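Local coordinates for protein putative hydantoin racemase (PDB 3QVL) that catalyses the racemisation of allantoin and probably of other 5-monosubstituted hydantoins, as a member of the HyuE family of Asp/Glu/hydantoin racemases, at residues A140-D145 with K171-G176; S12-E17 with A150-S155; P29-L34 with M210-V215. All coordinates share one frame; numbering follows the deposited sequence.

Read from the N terminus, the chain first passes 12-17, at the start of helix 13-26, then 29-34, on the edge strand of the first parallel sheet. Far downstream 140-145 opens contact 1 in the second parallel sheet; 150-155 then closes contact 2, 171-176 closes contact 1, and 210-215 closes contact 3. Contact 1 is therefore nested inside the long loop of contact 3, whereas contact 2 crosses both. Contact 1 stays beside the second sheet, contact 2 brings a loop from that half against the first helix near the bound ligand, and contact 3 returns helix 203-216 to the first sheet. Contacts 1 and 3 lie on opposite sides of the chain's centre.

Contact 1: residues A140-D145 with K171-G176; sequences ALHAID and KEDGSG
His142 and Asp173 reach towards each other and meet in a histidine-carboxylate hydrogen bond across a beta-alpha-beta crossover: strand 138-143 carries the imidazole, helix 157-172 runs back, and the turn beyond it carries the acid before strand 177-180. The tight part is small. A chi1 of -49°, with CG anti to the carbonyl carbon, swings the His142 ring out towards Asp173. His142 NE2 donates to Asp173 OD2 over 2.6 Å with an N-H...O angle of 166°, and the carboxylate sits at the ring's edge, close to its plane. Ala140, two residues earlier on the same side of the strand, rests its CB 3.4 Å from Asp173 OD2; a methyl suits this place because it lets the acid lie close to the strand. Ser113, on the neighbouring strand 112-116, gives Asp173 OD2 a second hydrogen-bond partner.

The other side is looser. Gly174, exposed, takes the positive phi with which the chain leaves the helix, and Glu172 OE1, in a salt bridge with Arg168, stays 6.2 Å from His142 NE2. The short bond is nearly straight, yet the imidazole and carboxylate planes lie 33° apart, and His142 NE2 meets Asp173 OD2 on its syn side.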
ATOM      1  N   ALA A 140       3.010  -7.723 -15.222  1.00 17.51           N
ATOM      2  CA  ALA A 140       3.478  -9.094 -15.003  1.00 17.44           C
ATOM      3  C   ALA A 140       4.998  -9.204 -15.072  1.00 17.43           C
ATOM      4  O   ALA A 140       5.671  -8.359 -15.667  1.00 17.30           O
ATOM      5  CB  ALA A 140       2.832 -10.047 -16.011  1.00 17.44           C
ATOM      6  N   LEU A 141       5.527 -10.256 -14.451  1.00 17.45           N
ATOM      7  CA  LEU A 141       6.947 -10.583 -14.523  1.00 17.49           C
ATOM      8  C   LEU A 141       7.097 -11.998 -15.061  1.00 17.52           C
ATOM      9  O   LEU A 141       6.400 -12.915 -14.618  1.00 17.53           O
ATOM     10  CB  LEU A 141       7.611 -10.478 -13.145  1.00 17.56           C
ATOM     11  CG  LEU A 141       7.659  -9.139 -12.406  1.00 17.67           C
ATOM     12  CD1 LEU A 141       6.403  -8.933 -11.569  1.00 17.90           C
ATOM     13  CD2 LEU A 141       8.887  -9.103 -11.515  1.00 17.89           C
ATOM     14  N   HIS A 142       8.000 -12.169 -16.021  1.00 17.51           N
ATOM     15  CA  HIS A 142       8.220 -13.469 -16.645  1.00 17.57           C
ATOM     16  C   HIS A 142       9.700 -13.820 -16.715  1.00 17.55           C
ATOM     17  O   HIS A 142      10.557 -12.937 -16.773  1.00 17.55           O
ATOM     18  CB  HIS A 142       7.645 -13.497 -18.062  1.00 17.58           C
ATOM     19  CG  HIS A 142       6.240 -12.993 -18.167  1.00 17.78           C
ATOM     20  ND1 HIS A 142       5.169 -13.634 -17.582  1.00 17.96           N
ATOM     21  CD2 HIS A 142       5.728 -11.917 -18.811  1.00 17.99           C
ATOM     22  CE1 HIS A 142       4.060 -12.969 -17.851  1.00 17.96           C
ATOM     23  NE2 HIS A 142       4.372 -11.924 -18.596  1.00 17.99           N
ATOM     24  N   ALA A 143       9.983 -15.119 -16.713  1.00 17.59           N
ATOM     25  CA  ALA A 143      11.331 -15.628 -16.934  1.00 17.61           C
ATOM     26  C   ALA A 143      11.316 -16.626 -18.087  1.00 17.69           C
ATOM     27  O   ALA A 143      10.357 -17.386 -18.240  1.00 17.73           O
ATOM     28  CB  ALA A 143      11.868 -16.276 -15.672  1.00 17.61           C
ATOM     29  N   ILE A 144      12.375 -16.618 -18.894  1.00 17.74           N
ATOM     30  CA  ILE A 144      12.479 -17.532 -20.039  1.00 17.84           C
ATOM     31  C   ILE A 144      12.990 -18.921 -19.643  1.00 17.90           C
ATOM     32  O   ILE A 144      13.056 -19.828 -20.478  1.00 18.03           O
ATOM     33  CB  ILE A 144      13.333 -16.941 -21.201  1.00 17.83           C
ATOM     34  CG1 ILE A 144      14.769 -16.649 -20.742  1.00 17.79           C
ATOM     35  CG2 ILE A 144      12.656 -15.698 -21.786  1.00 17.95           C
ATOM     36  CD1 ILE A 144      15.767 -16.480 -21.878  1.00 17.93           C
ATOM     37  N   ASP A 145      13.344 -19.067 -18.364  1.00 17.93           N
ATOM     38  CA  ASP A 145      13.773 -20.341 -17.767  1.00 17.88           C
ATOM     39  C   ASP A 145      15.075 -20.902 -18.355  1.00 17.85           C
ATOM     40  O   ASP A 145      15.161 -22.082 -18.708  1.00 17.81           O
ATOM     41  CB  ASP A 145      12.647 -21.384 -17.807  1.00 17.94           C
ATOM     42  N   LYS A 171       0.224  -9.864 -25.647  1.00 22.15           N
ATOM     43  CA  LYS A 171      -1.093 -10.420 -25.945  1.00 22.07           C
ATOM     44  C   LYS A 171      -1.909 -10.672 -24.672  1.00 21.93           C
ATOM     45  O   LYS A 171      -3.129 -10.491 -24.667  1.00 21.97           O
ATOM     46  CB  LYS A 171      -0.951 -11.716 -26.751  1.00 22.08           C
ATOM     47  CG  LYS A 171      -2.240 -12.209 -27.401  1.00 22.26           C
ATOM     48  N   GLU A 172      -1.229 -11.072 -23.599  1.00 21.71           N
ATOM     49  CA  GLU A 172      -1.899 -11.567 -22.391  1.00 21.50           C
ATOM     50  C   GLU A 172      -1.922 -10.607 -21.200  1.00 21.16           C
ATOM     51  O   GLU A 172      -2.919 -10.542 -20.478  1.00 21.14           O
ATOM     52  CB  GLU A 172      -1.275 -12.895 -21.945  1.00 21.63           C
ATOM     53  CG  GLU A 172      -1.472 -14.055 -22.913  1.00 22.23           C
ATOM     54  CD  GLU A 172      -0.726 -15.312 -22.492  1.00 23.05           C
ATOM     55  OE1 GLU A 172      -0.017 -15.286 -21.462  1.00 23.30           O
ATOM     56  OE2 GLU A 172      -0.848 -16.333 -23.200  1.00 23.77           O
ATOM     57  N   ASP A 173      -0.830  -9.873 -20.993  1.00 20.71           N
ATOM     58  CA  ASP A 173      -0.614  -9.141 -19.737  1.00 20.31           C
ATOM     59  C   ASP A 173      -1.436  -7.866 -19.555  1.00 20.08           C
ATOM     60  O   ASP A 173      -1.694  -7.453 -18.423  1.00 20.03           O
ATOM     61  CB  ASP A 173       0.871  -8.814 -19.552  1.00 20.25           C
ATOM     62  CG  ASP A 173       1.744 -10.056 -19.477  1.00 20.13           C
ATOM     63  OD1 ASP A 173       1.210 -11.186 -19.462  1.00 20.09           O
ATOM     64  OD2 ASP A 173       2.979  -9.893 -19.429  1.00 19.69           O
ATOM     65  N   GLY A 174      -1.835  -7.244 -20.661  1.00 19.78           N
ATOM     66  CA  GLY A 174      -2.496  -5.941 -20.611  1.00 19.44           C
ATOM     67  C   GLY A 174      -1.495  -4.829 -20.352  1.00 19.16           C
ATOM     68  O   GLY A 174      -1.787  -3.871 -19.632  1.00 19.20           O
ATOM     69  N   SER A 175      -0.309  -4.971 -20.939  1.00 18.84           N
ATOM     70  CA  SER A 175       0.757  -3.977 -20.822  1.00 18.51           C
ATOM     71  C   SER A 175       1.077  -3.364 -22.185  1.00 18.23           C
ATOM     72  O   SER A 175       0.750  -3.939 -23.226  1.00 18.22           O
ATOM     73  CB  SER A 175       2.011  -4.606 -20.207  1.00 18.56           C
ATOM     74  OG  SER A 175       2.455  -5.712 -20.971  1.00 18.79           O
ATOM     75  N   GLY A 176       1.716  -2.197 -22.168  1.00 17.84           N
ATOM     76  CA  GLY A 176       2.049  -1.473 -23.393  1.00 17.41           C
ATOM     77  C   GLY A 176       3.526  -1.469 -23.743  1.00 17.09           C
ATOM     78  O   GLY A 176       3.905  -1.074 -24.846  1.00 17.07           O
TER

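Contact 2: residues S12-E17 with A150-S155; sequences SLAMTE and ALEDGS
Glu152 lays its carboxylate against the first turn of helix 13-26, beside Ala14 and Met15. One oxygen, Glu152 OE1, lies 3.8 Å from Ala14 CB, while Glu152 OE2 comes within 3.5 Å of Met15 CA. The acid and the Ala14 carbonyl do not bond to each other: Ala14 O and Glu152 OE1 are two acceptors, 3.5 Å apart. What fixes this end of the side chain is Thr18, whose hydroxyl is a hydrogen-bond partner of both Glu152 OE2 and Ala14 O. The bend of Glu152 about its CB-CG bond (chi2 -73°) turns the carboxylate back over the Ala14 carbonyl and the Met15 CA, while Glu152 CB and CG, placed by the backbone and chi1, lie by the Ala14 methyl; a residue as small as alanine admits the loop this closely.

One shell out, the helix start is held by its own cap. Ser12 is the N-cap, and its OG accepts from Met15 N at 3.1 Å with an angle of 164°. Ser12 O is gripped twice by Thr16, through Thr16 N and, from the opposite face of the carbonyl, through Thr16 OG1 at 2.7 Å. Asn10 OD1 in turn bonds Ser12 N.

On the loop, Asp153 OD2 accepts from Ser155 N at 3.0 Å, forming an Asx turn, and Ser155 OG reaches the same oxygen from the same face. Gly154, between them, supplies the positive phi of the bend.

Met15 leads inward. Its flexible thioether chain bends at chi2 and chi3 and touches Asn10 and Val148; the Met15 side chain lies about 4 Å from the bound ligand, hydantoin-5-acetic acid. This belongs to the two-sheet alpha/beta fold of the Asp/Glu/hydantoin racemase family, whose ligand pocket draws residues from both halves, such as Asn10 and Val148.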
ATOM      1  N   SER A  12      31.789 -11.927 -16.142  1.00 17.14           N
ATOM      2  CA  SER A  12      31.748 -12.377 -17.532  1.00 17.40           C
ATOM      3  C   SER A  12      32.169 -11.258 -18.481  1.00 17.69           C
ATOM      4  O   SER A  12      31.499 -10.225 -18.567  1.00 17.68           O
ATOM      5  CB  SER A  12      30.348 -12.878 -17.898  1.00 17.34           C
ATOM      6  OG  SER A  12      30.225 -13.096 -19.295  1.00 17.06           O
ATOM      7  N   LEU A  13      33.281 -11.465 -19.184  1.00 18.05           N
ATOM      8  CA  LEU A  13      33.745 -10.492 -20.172  1.00 18.43           C
ATOM      9  C   LEU A  13      32.789 -10.457 -21.362  1.00 18.50           C
ATOM     10  O   LEU A  13      32.562  -9.398 -21.949  1.00 18.55           O
ATOM     11  CB  LEU A  13      35.175 -10.799 -20.634  1.00 18.57           C
ATOM     12  CG  LEU A  13      36.121  -9.606 -20.864  1.00 19.06           C
ATOM     13  CD1 LEU A  13      37.518 -10.094 -21.175  1.00 19.61           C
ATOM     14  CD2 LEU A  13      35.657  -8.655 -21.965  1.00 19.72           C
ATOM     15  N   ALA A  14      32.223 -11.616 -21.698  1.00 18.62           N
ATOM     16  CA  ALA A  14      31.233 -11.724 -22.771  1.00 18.75           C
ATOM     17  C   ALA A  14      30.036 -10.801 -22.537  1.00 18.87           C
ATOM     18  O   ALA A  14      29.611 -10.088 -23.451  1.00 18.78           O
ATOM     19  CB  ALA A  14      30.776 -13.169 -22.929  1.00 18.75           C
ATOM     20  N   MET A  15      29.511 -10.808 -21.314  1.00 19.01           N
ATOM     21  CA  MET A  15      28.393  -9.937 -20.943  1.00 19.24           C
ATOM     22  C   MET A  15      28.826  -8.468 -20.862  1.00 19.16           C
ATOM     23  O   MET A  15      28.055  -7.573 -21.215  1.00 19.09           O
ATOM     24  CB  MET A  15      27.744 -10.413 -19.637  1.00 19.44           C
ATOM     25  CG  MET A  15      26.505  -9.624 -19.202  1.00 20.27           C
ATOM     26  SD  MET A  15      25.094 -10.617 -18.646  1.00 22.55           S
ATOM     27  CE  MET A  15      25.893 -12.078 -17.992  1.00 21.09           C
ATOM     28  N   THR A  16      30.060  -8.232 -20.415  1.00 19.09           N
ATOM     29  CA  THR A  16      30.639  -6.884 -20.386  1.00 19.10           C
ATOM     30  C   THR A  16      30.697  -6.282 -21.796  1.00 19.16           C
ATOM     31  O   THR A  16      30.428  -5.093 -21.980  1.00 19.12           O
ATOM     32  CB  THR A  16      32.046  -6.874 -19.731  1.00 19.06           C
ATOM     33  OG1 THR A  16      31.995  -7.540 -18.463  1.00 18.90           O
ATOM     34  CG2 THR A  16      32.545  -5.447 -19.520  1.00 19.16           C
ATOM     35  N   GLU A  17      31.035  -7.116 -22.781  1.00 19.25           N
ATOM     36  CA  GLU A  17      31.063  -6.715 -24.192  1.00 19.40           C
ATOM     37  C   GLU A  17      29.678  -6.318 -24.706  1.00 19.24           C
ATOM     38  O   GLU A  17      29.536  -5.308 -25.397  1.00 19.24           O
ATOM     39  CB  GLU A  17      31.630  -7.841 -25.061  1.00 19.57           C
ATOM     40  CG  GLU A  17      33.122  -8.097 -24.887  1.00 20.57           C
ATOM     41  CD  GLU A  17      33.547  -9.477 -25.371  1.00 21.89           C
ATOM     42  OE1 GLU A  17      32.842 -10.071 -26.216  1.00 22.64           O
ATOM     43  OE2 GLU A  17      34.594  -9.971 -24.904  1.00 22.84           O
ATOM     44  N   ALA A 150      23.225 -18.154 -20.825  1.00 18.08           N
ATOM     45  CA  ALA A 150      22.667 -18.705 -22.064  1.00 18.34           C
ATOM     46  C   ALA A 150      22.523 -17.630 -23.142  1.00 18.51           C
ATOM     47  O   ALA A 150      22.531 -17.933 -24.335  1.00 18.51           O
ATOM     48  CB  ALA A 150      21.327 -19.381 -21.803  1.00 18.33           C
ATOM     49  N   LEU A 151      22.397 -16.376 -22.710  1.00 18.78           N
ATOM     50  CA  LEU A 151      22.344 -15.231 -23.619  1.00 19.09           C
ATOM     51  C   LEU A 151      23.671 -15.011 -24.348  1.00 19.39           C
ATOM     52  O   LEU A 151      23.716 -14.323 -25.372  1.00 19.36           O
ATOM     53  CB  LEU A 151      21.945 -13.962 -22.857  1.00 19.09           C
ATOM     54  CG  LEU A 151      20.484 -13.836 -22.409  1.00 19.12           C
ATOM     55  CD1 LEU A 151      20.370 -12.901 -21.217  1.00 19.09           C
ATOM     56  CD2 LEU A 151      19.589 -13.369 -23.551  1.00 19.10           C
ATOM     57  N   GLU A 152      24.740 -15.605 -23.820  1.00 19.72           N
ATOM     58  CA  GLU A 152      26.080 -15.448 -24.384  1.00 20.17           C
ATOM     59  C   GLU A 152      26.651 -16.745 -24.971  1.00 20.46           C
ATOM     60  O   GLU A 152      27.830 -16.792 -25.339  1.00 20.54           O
ATOM     61  CB  GLU A 152      27.044 -14.892 -23.323  1.00 20.13           C
ATOM     62  CG  GLU A 152      26.646 -13.542 -22.720  1.00 20.31           C
ATOM     63  CD  GLU A 152      26.832 -12.366 -23.670  1.00 20.55           C
ATOM     64  OE1 GLU A 152      27.493 -12.521 -24.721  1.00 20.70           O
ATOM     65  OE2 GLU A 152      26.317 -11.274 -23.355  1.00 20.99           O
ATOM     66  N   ASP A 153      25.825 -17.786 -25.071  1.00 20.84           N
ATOM     67  CA  ASP A 153      26.311 -19.098 -25.522  1.00 21.20           C
ATOM     68  C   ASP A 153      26.307 -19.309 -27.040  1.00 21.41           C
ATOM     69  O   ASP A 153      26.710 -20.368 -27.530  1.00 21.48           O
ATOM     70  CB  ASP A 153      25.607 -20.253 -24.779  1.00 21.21           C
ATOM     71  CG  ASP A 153      24.172 -20.491 -25.241  1.00 21.39           C
ATOM     72  OD1 ASP A 153      23.494 -21.328 -24.609  1.00 21.66           O
ATOM     73  OD2 ASP A 153      23.713 -19.864 -26.221  1.00 21.53           O
ATOM     74  N   GLY A 154      25.846 -18.296 -27.773  1.00 21.60           N
ATOM     75  CA  GLY A 154      25.914 -18.283 -29.235  1.00 21.88           C
ATOM     76  C   GLY A 154      24.845 -19.067 -29.978  1.00 22.06           C
ATOM     77  O   GLY A 154      24.772 -19.002 -31.206  1.00 22.14           O
ATOM     78  N   SER A 155      24.014 -19.803 -29.241  1.00 22.22           N
ATOM     79  CA  SER A 155      22.986 -20.656 -29.841  1.00 22.36           C
ATOM     80  C   SER A 155      21.803 -19.862 -30.393  1.00 22.40           C
ATOM     81  O   SER A 155      21.143 -20.299 -31.338  1.00 22.47           O
ATOM     82  CB  SER A 155      22.491 -21.695 -28.830  1.00 22.39           C
ATOM     83  OG  SER A 155      21.753 -21.084 -27.783  1.00 22.57           O
TER

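Contact 3: residues P29-L34 with M210-V215; sequences PGTEIL and MVESLV
Thr31 offers its hydroxyl to Glu212, joining the beginning of strand 31-36 to helix 203-216. The helical segment begins with Met210, whose long apolar side chain packs on Ile95 and on Met210 of the second subunit. Val211 also lies on the sheet, its branched methyls against Ile4 and Ile95.

Glu212 comes next, its chain extended beyond CG so that the carboxylate spans the distance to the strand. Thr31 OG1 donates to Glu212 OE2 at 2.7 Å, meeting it on the anti side and 28° out of the carboxylate plane. Threonine suits the strand start, being beta-branched, while its hydroxyl serves as donor; a chi1 of -64° sets that hydroxyl beside the backbone N, and Thr31 CG2 also touches the oxygen, 3.4 Å from Glu212 OE2. The acid has further partners: Ala28 N bonds OE2, and Lys209 makes a salt bridge to OE1. In this four-stranded parallel sheet of order 2-1-3-4 the helix lies over strands 94-96 and 2-7, and Glu212 reaches on to edge strand 31-36.

Ser213, small enough for the subunit boundary, bonds Lys209 O through its OG and packs on Lys209 of the second subunit. Leu214 packs on Pro93, Ile95 and Leu219, and also touches Met104 of that subunit. Val215 rests on Asp71, and its N closes a helical bond to Val211 O at 2.9 Å.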
ATOM      1  N   PRO A  29      27.172  12.619 -28.326  1.00 21.28           N
ATOM      2  CA  PRO A  29      28.474  13.131 -28.756  1.00 21.32           C
ATOM      3  C   PRO A  29      29.245  13.741 -27.587  1.00 21.29           C
ATOM      4  O   PRO A  29      28.692  14.548 -26.836  1.00 21.38           O
ATOM      5  CB  PRO A  29      28.103  14.212 -29.775  1.00 21.33           C
ATOM      6  CG  PRO A  29      26.802  13.768 -30.327  1.00 21.34           C
ATOM      7  CD  PRO A  29      26.079  13.111 -29.188  1.00 21.29           C
ATOM      8  N   GLY A  30      30.501  13.335 -27.429  1.00 21.25           N
ATOM      9  CA  GLY A  30      31.336  13.807 -26.326  1.00 21.18           C
ATOM     10  C   GLY A  30      31.370  12.870 -25.129  1.00 21.13           C
ATOM     11  O   GLY A  30      32.138  13.087 -24.190  1.00 21.17           O
ATOM     12  N   THR A  31      30.535  11.832 -25.161  1.00 21.02           N
ATOM     13  CA  THR A  31      30.483  10.847 -24.082  1.00 20.94           C
ATOM     14  C   THR A  31      31.398   9.657 -24.361  1.00 20.85           C
ATOM     15  O   THR A  31      31.306   9.020 -25.413  1.00 20.87           O
ATOM     16  CB  THR A  31      29.038  10.352 -23.817  1.00 20.95           C
ATOM     17  OG1 THR A  31      28.234  11.443 -23.351  1.00 20.95           O
ATOM     18  CG2 THR A  31      29.015   9.240 -22.770  1.00 20.83           C
ATOM     19  N   GLU A  32      32.283   9.377 -23.408  1.00 20.78           N
ATOM     20  CA  GLU A  32      33.125   8.188 -23.445  1.00 20.74           C
ATOM     21  C   GLU A  32      32.578   7.148 -22.473  1.00 20.51           C
ATOM     22  O   GLU A  32      32.289   7.458 -21.315  1.00 20.45           O
ATOM     23  CB  GLU A  32      34.572   8.540 -23.084  1.00 20.86           C
ATOM     24  CG  GLU A  32      35.556   7.375 -23.222  1.00 21.51           C
ATOM     25  CD  GLU A  32      36.940   7.686 -22.672  1.00 22.33           C
ATOM     26  OE1 GLU A  32      37.215   8.856 -22.331  1.00 22.89           O
ATOM     27  OE2 GLU A  32      37.761   6.748 -22.582  1.00 23.04           O
ATOM     28  N   ILE A  33      32.432   5.919 -22.960  1.00 20.27           N
ATOM     29  CA  ILE A  33      31.974   4.806 -22.134  1.00 20.07           C
ATOM     30  C   ILE A  33      33.169   3.988 -21.653  1.00 19.95           C
ATOM     31  O   ILE A  33      34.001   3.555 -22.456  1.00 19.94           O
ATOM     32  CB  ILE A  33      30.972   3.893 -22.903  1.00 20.05           C
ATOM     33  CG1 ILE A  33      29.718   4.674 -23.338  1.00 19.96           C
ATOM     34  CG2 ILE A  33      30.616   2.639 -22.089  1.00 20.06           C
ATOM     35  CD1 ILE A  33      28.875   5.265 -22.202  1.00 19.80           C
ATOM     36  N   LEU A  34      33.256   3.796 -20.340  1.00 19.77           N
ATOM     37  CA  LEU A  34      34.253   2.909 -19.752  1.00 19.65           C
ATOM     38  C   LEU A  34      33.569   1.647 -19.235  1.00 19.54           C
ATOM     39  O   LEU A  34      33.078   1.607 -18.102  1.00 19.50           O
ATOM     40  CB  LEU A  34      35.033   3.616 -18.634  1.00 19.70           C
ATOM     41  CG  LEU A  34      35.877   4.848 -18.989  1.00 19.90           C
ATOM     42  CD1 LEU A  34      36.360   5.536 -17.723  1.00 20.23           C
ATOM     43  CD2 LEU A  34      37.062   4.490 -19.885  1.00 20.24           C
ATOM     44  N   MET A 210      20.401   8.535 -18.445  1.00 14.84           N
ATOM     45  CA  MET A 210      20.086   9.137 -17.145  1.00 15.05           C
ATOM     46  C   MET A 210      21.301   9.830 -16.535  1.00 15.11           C
ATOM     47  O   MET A 210      21.184  10.935 -16.001  1.00 15.07           O
ATOM     48  CB  MET A 210      19.511   8.101 -16.170  1.00 15.12           C
ATOM     49  CG  MET A 210      18.122   7.564 -16.527  1.00 15.53           C
ATOM     50  SD  MET A 210      16.870   8.825 -16.869  1.00 16.73           S
ATOM     51  CE  MET A 210      17.000   8.955 -18.656  1.00 16.52           C
ATOM     52  N   VAL A 211      22.459   9.176 -16.622  1.00 15.18           N
ATOM     53  CA  VAL A 211      23.717   9.759 -16.153  1.00 15.29           C
ATOM     54  C   VAL A 211      24.036  11.034 -16.938  1.00 15.37           C
ATOM     55  O   VAL A 211      24.333  12.072 -16.344  1.00 15.37           O
ATOM     56  CB  VAL A 211      24.899   8.754 -16.237  1.00 15.25           C
ATOM     57  CG1 VAL A 211      26.210   9.431 -15.859  1.00 15.33           C
ATOM     58  CG2 VAL A 211      24.653   7.557 -15.331  1.00 15.29           C
ATOM     59  N   GLU A 212      23.953  10.950 -18.266  1.00 15.50           N
ATOM     60  CA  GLU A 212      24.167  12.105 -19.144  1.00 15.66           C
ATOM     61  C   GLU A 212      23.228  13.259 -18.803  1.00 15.69           C
ATOM     62  O   GLU A 212      23.646  14.418 -18.776  1.00 15.69           O
ATOM     63  CB  GLU A 212      23.985  11.715 -20.611  1.00 15.74           C
ATOM     64  CG  GLU A 212      25.139  10.924 -21.205  1.00 16.05           C
ATOM     65  CD  GLU A 212      24.862  10.448 -22.620  1.00 16.60           C
ATOM     66  OE1 GLU A 212      23.678  10.348 -22.999  1.00 17.01           O
ATOM     67  OE2 GLU A 212      25.829  10.171 -23.356  1.00 16.78           O
ATOM     68  N   SER A 213      21.963  12.928 -18.544  1.00 15.70           N
ATOM     69  CA  SER A 213      20.951  13.918 -18.181  1.00 15.76           C
ATOM     70  C   SER A 213      21.281  14.617 -16.864  1.00 15.83           C
ATOM     71  O   SER A 213      21.247  15.845 -16.789  1.00 15.79           O
ATOM     72  CB  SER A 213      19.567  13.270 -18.107  1.00 15.73           C
ATOM     73  OG  SER A 213      19.164  12.793 -19.378  1.00 15.56           O
ATOM     74  N   LEU A 214      21.611  13.832 -15.839  1.00 15.95           N
ATOM     75  CA  LEU A 214      21.951  14.373 -14.522  1.00 16.08           C
ATOM     76  C   LEU A 214      23.199  15.258 -14.558  1.00 16.25           C
ATOM     77  O   LEU A 214      23.242  16.301 -13.903  1.00 16.21           O
ATOM     78  CB  LEU A 214      22.105  13.249 -13.490  1.00 16.03           C
ATOM     79  CG  LEU A 214      20.814  12.555 -13.036  1.00 16.02           C
ATOM     80  CD1 LEU A 214      21.117  11.224 -12.367  1.00 15.94           C
ATOM     81  CD2 LEU A 214      19.985  13.445 -12.113  1.00 15.79           C
ATOM     82  N   VAL A 215      24.202  14.838 -15.330  1.00 16.50           N
ATOM     83  CA  VAL A 215      25.436  15.612 -15.505  1.00 16.74           C
ATOM     84  C   VAL A 215      25.152  16.952 -16.194  1.00 16.87           C
ATOM     85  O   VAL A 215      25.682  17.990 -15.787  1.00 16.96           O
ATOM     86  CB  VAL A 215      26.521  14.798 -16.272  1.00 16.78           C
ATOM     87  CG1 VAL A 215      27.694  15.683 -16.690  1.00 16.93           C
ATOM     88  CG2 VAL A 215      27.019  13.637 -15.418  1.00 16.79           C
TER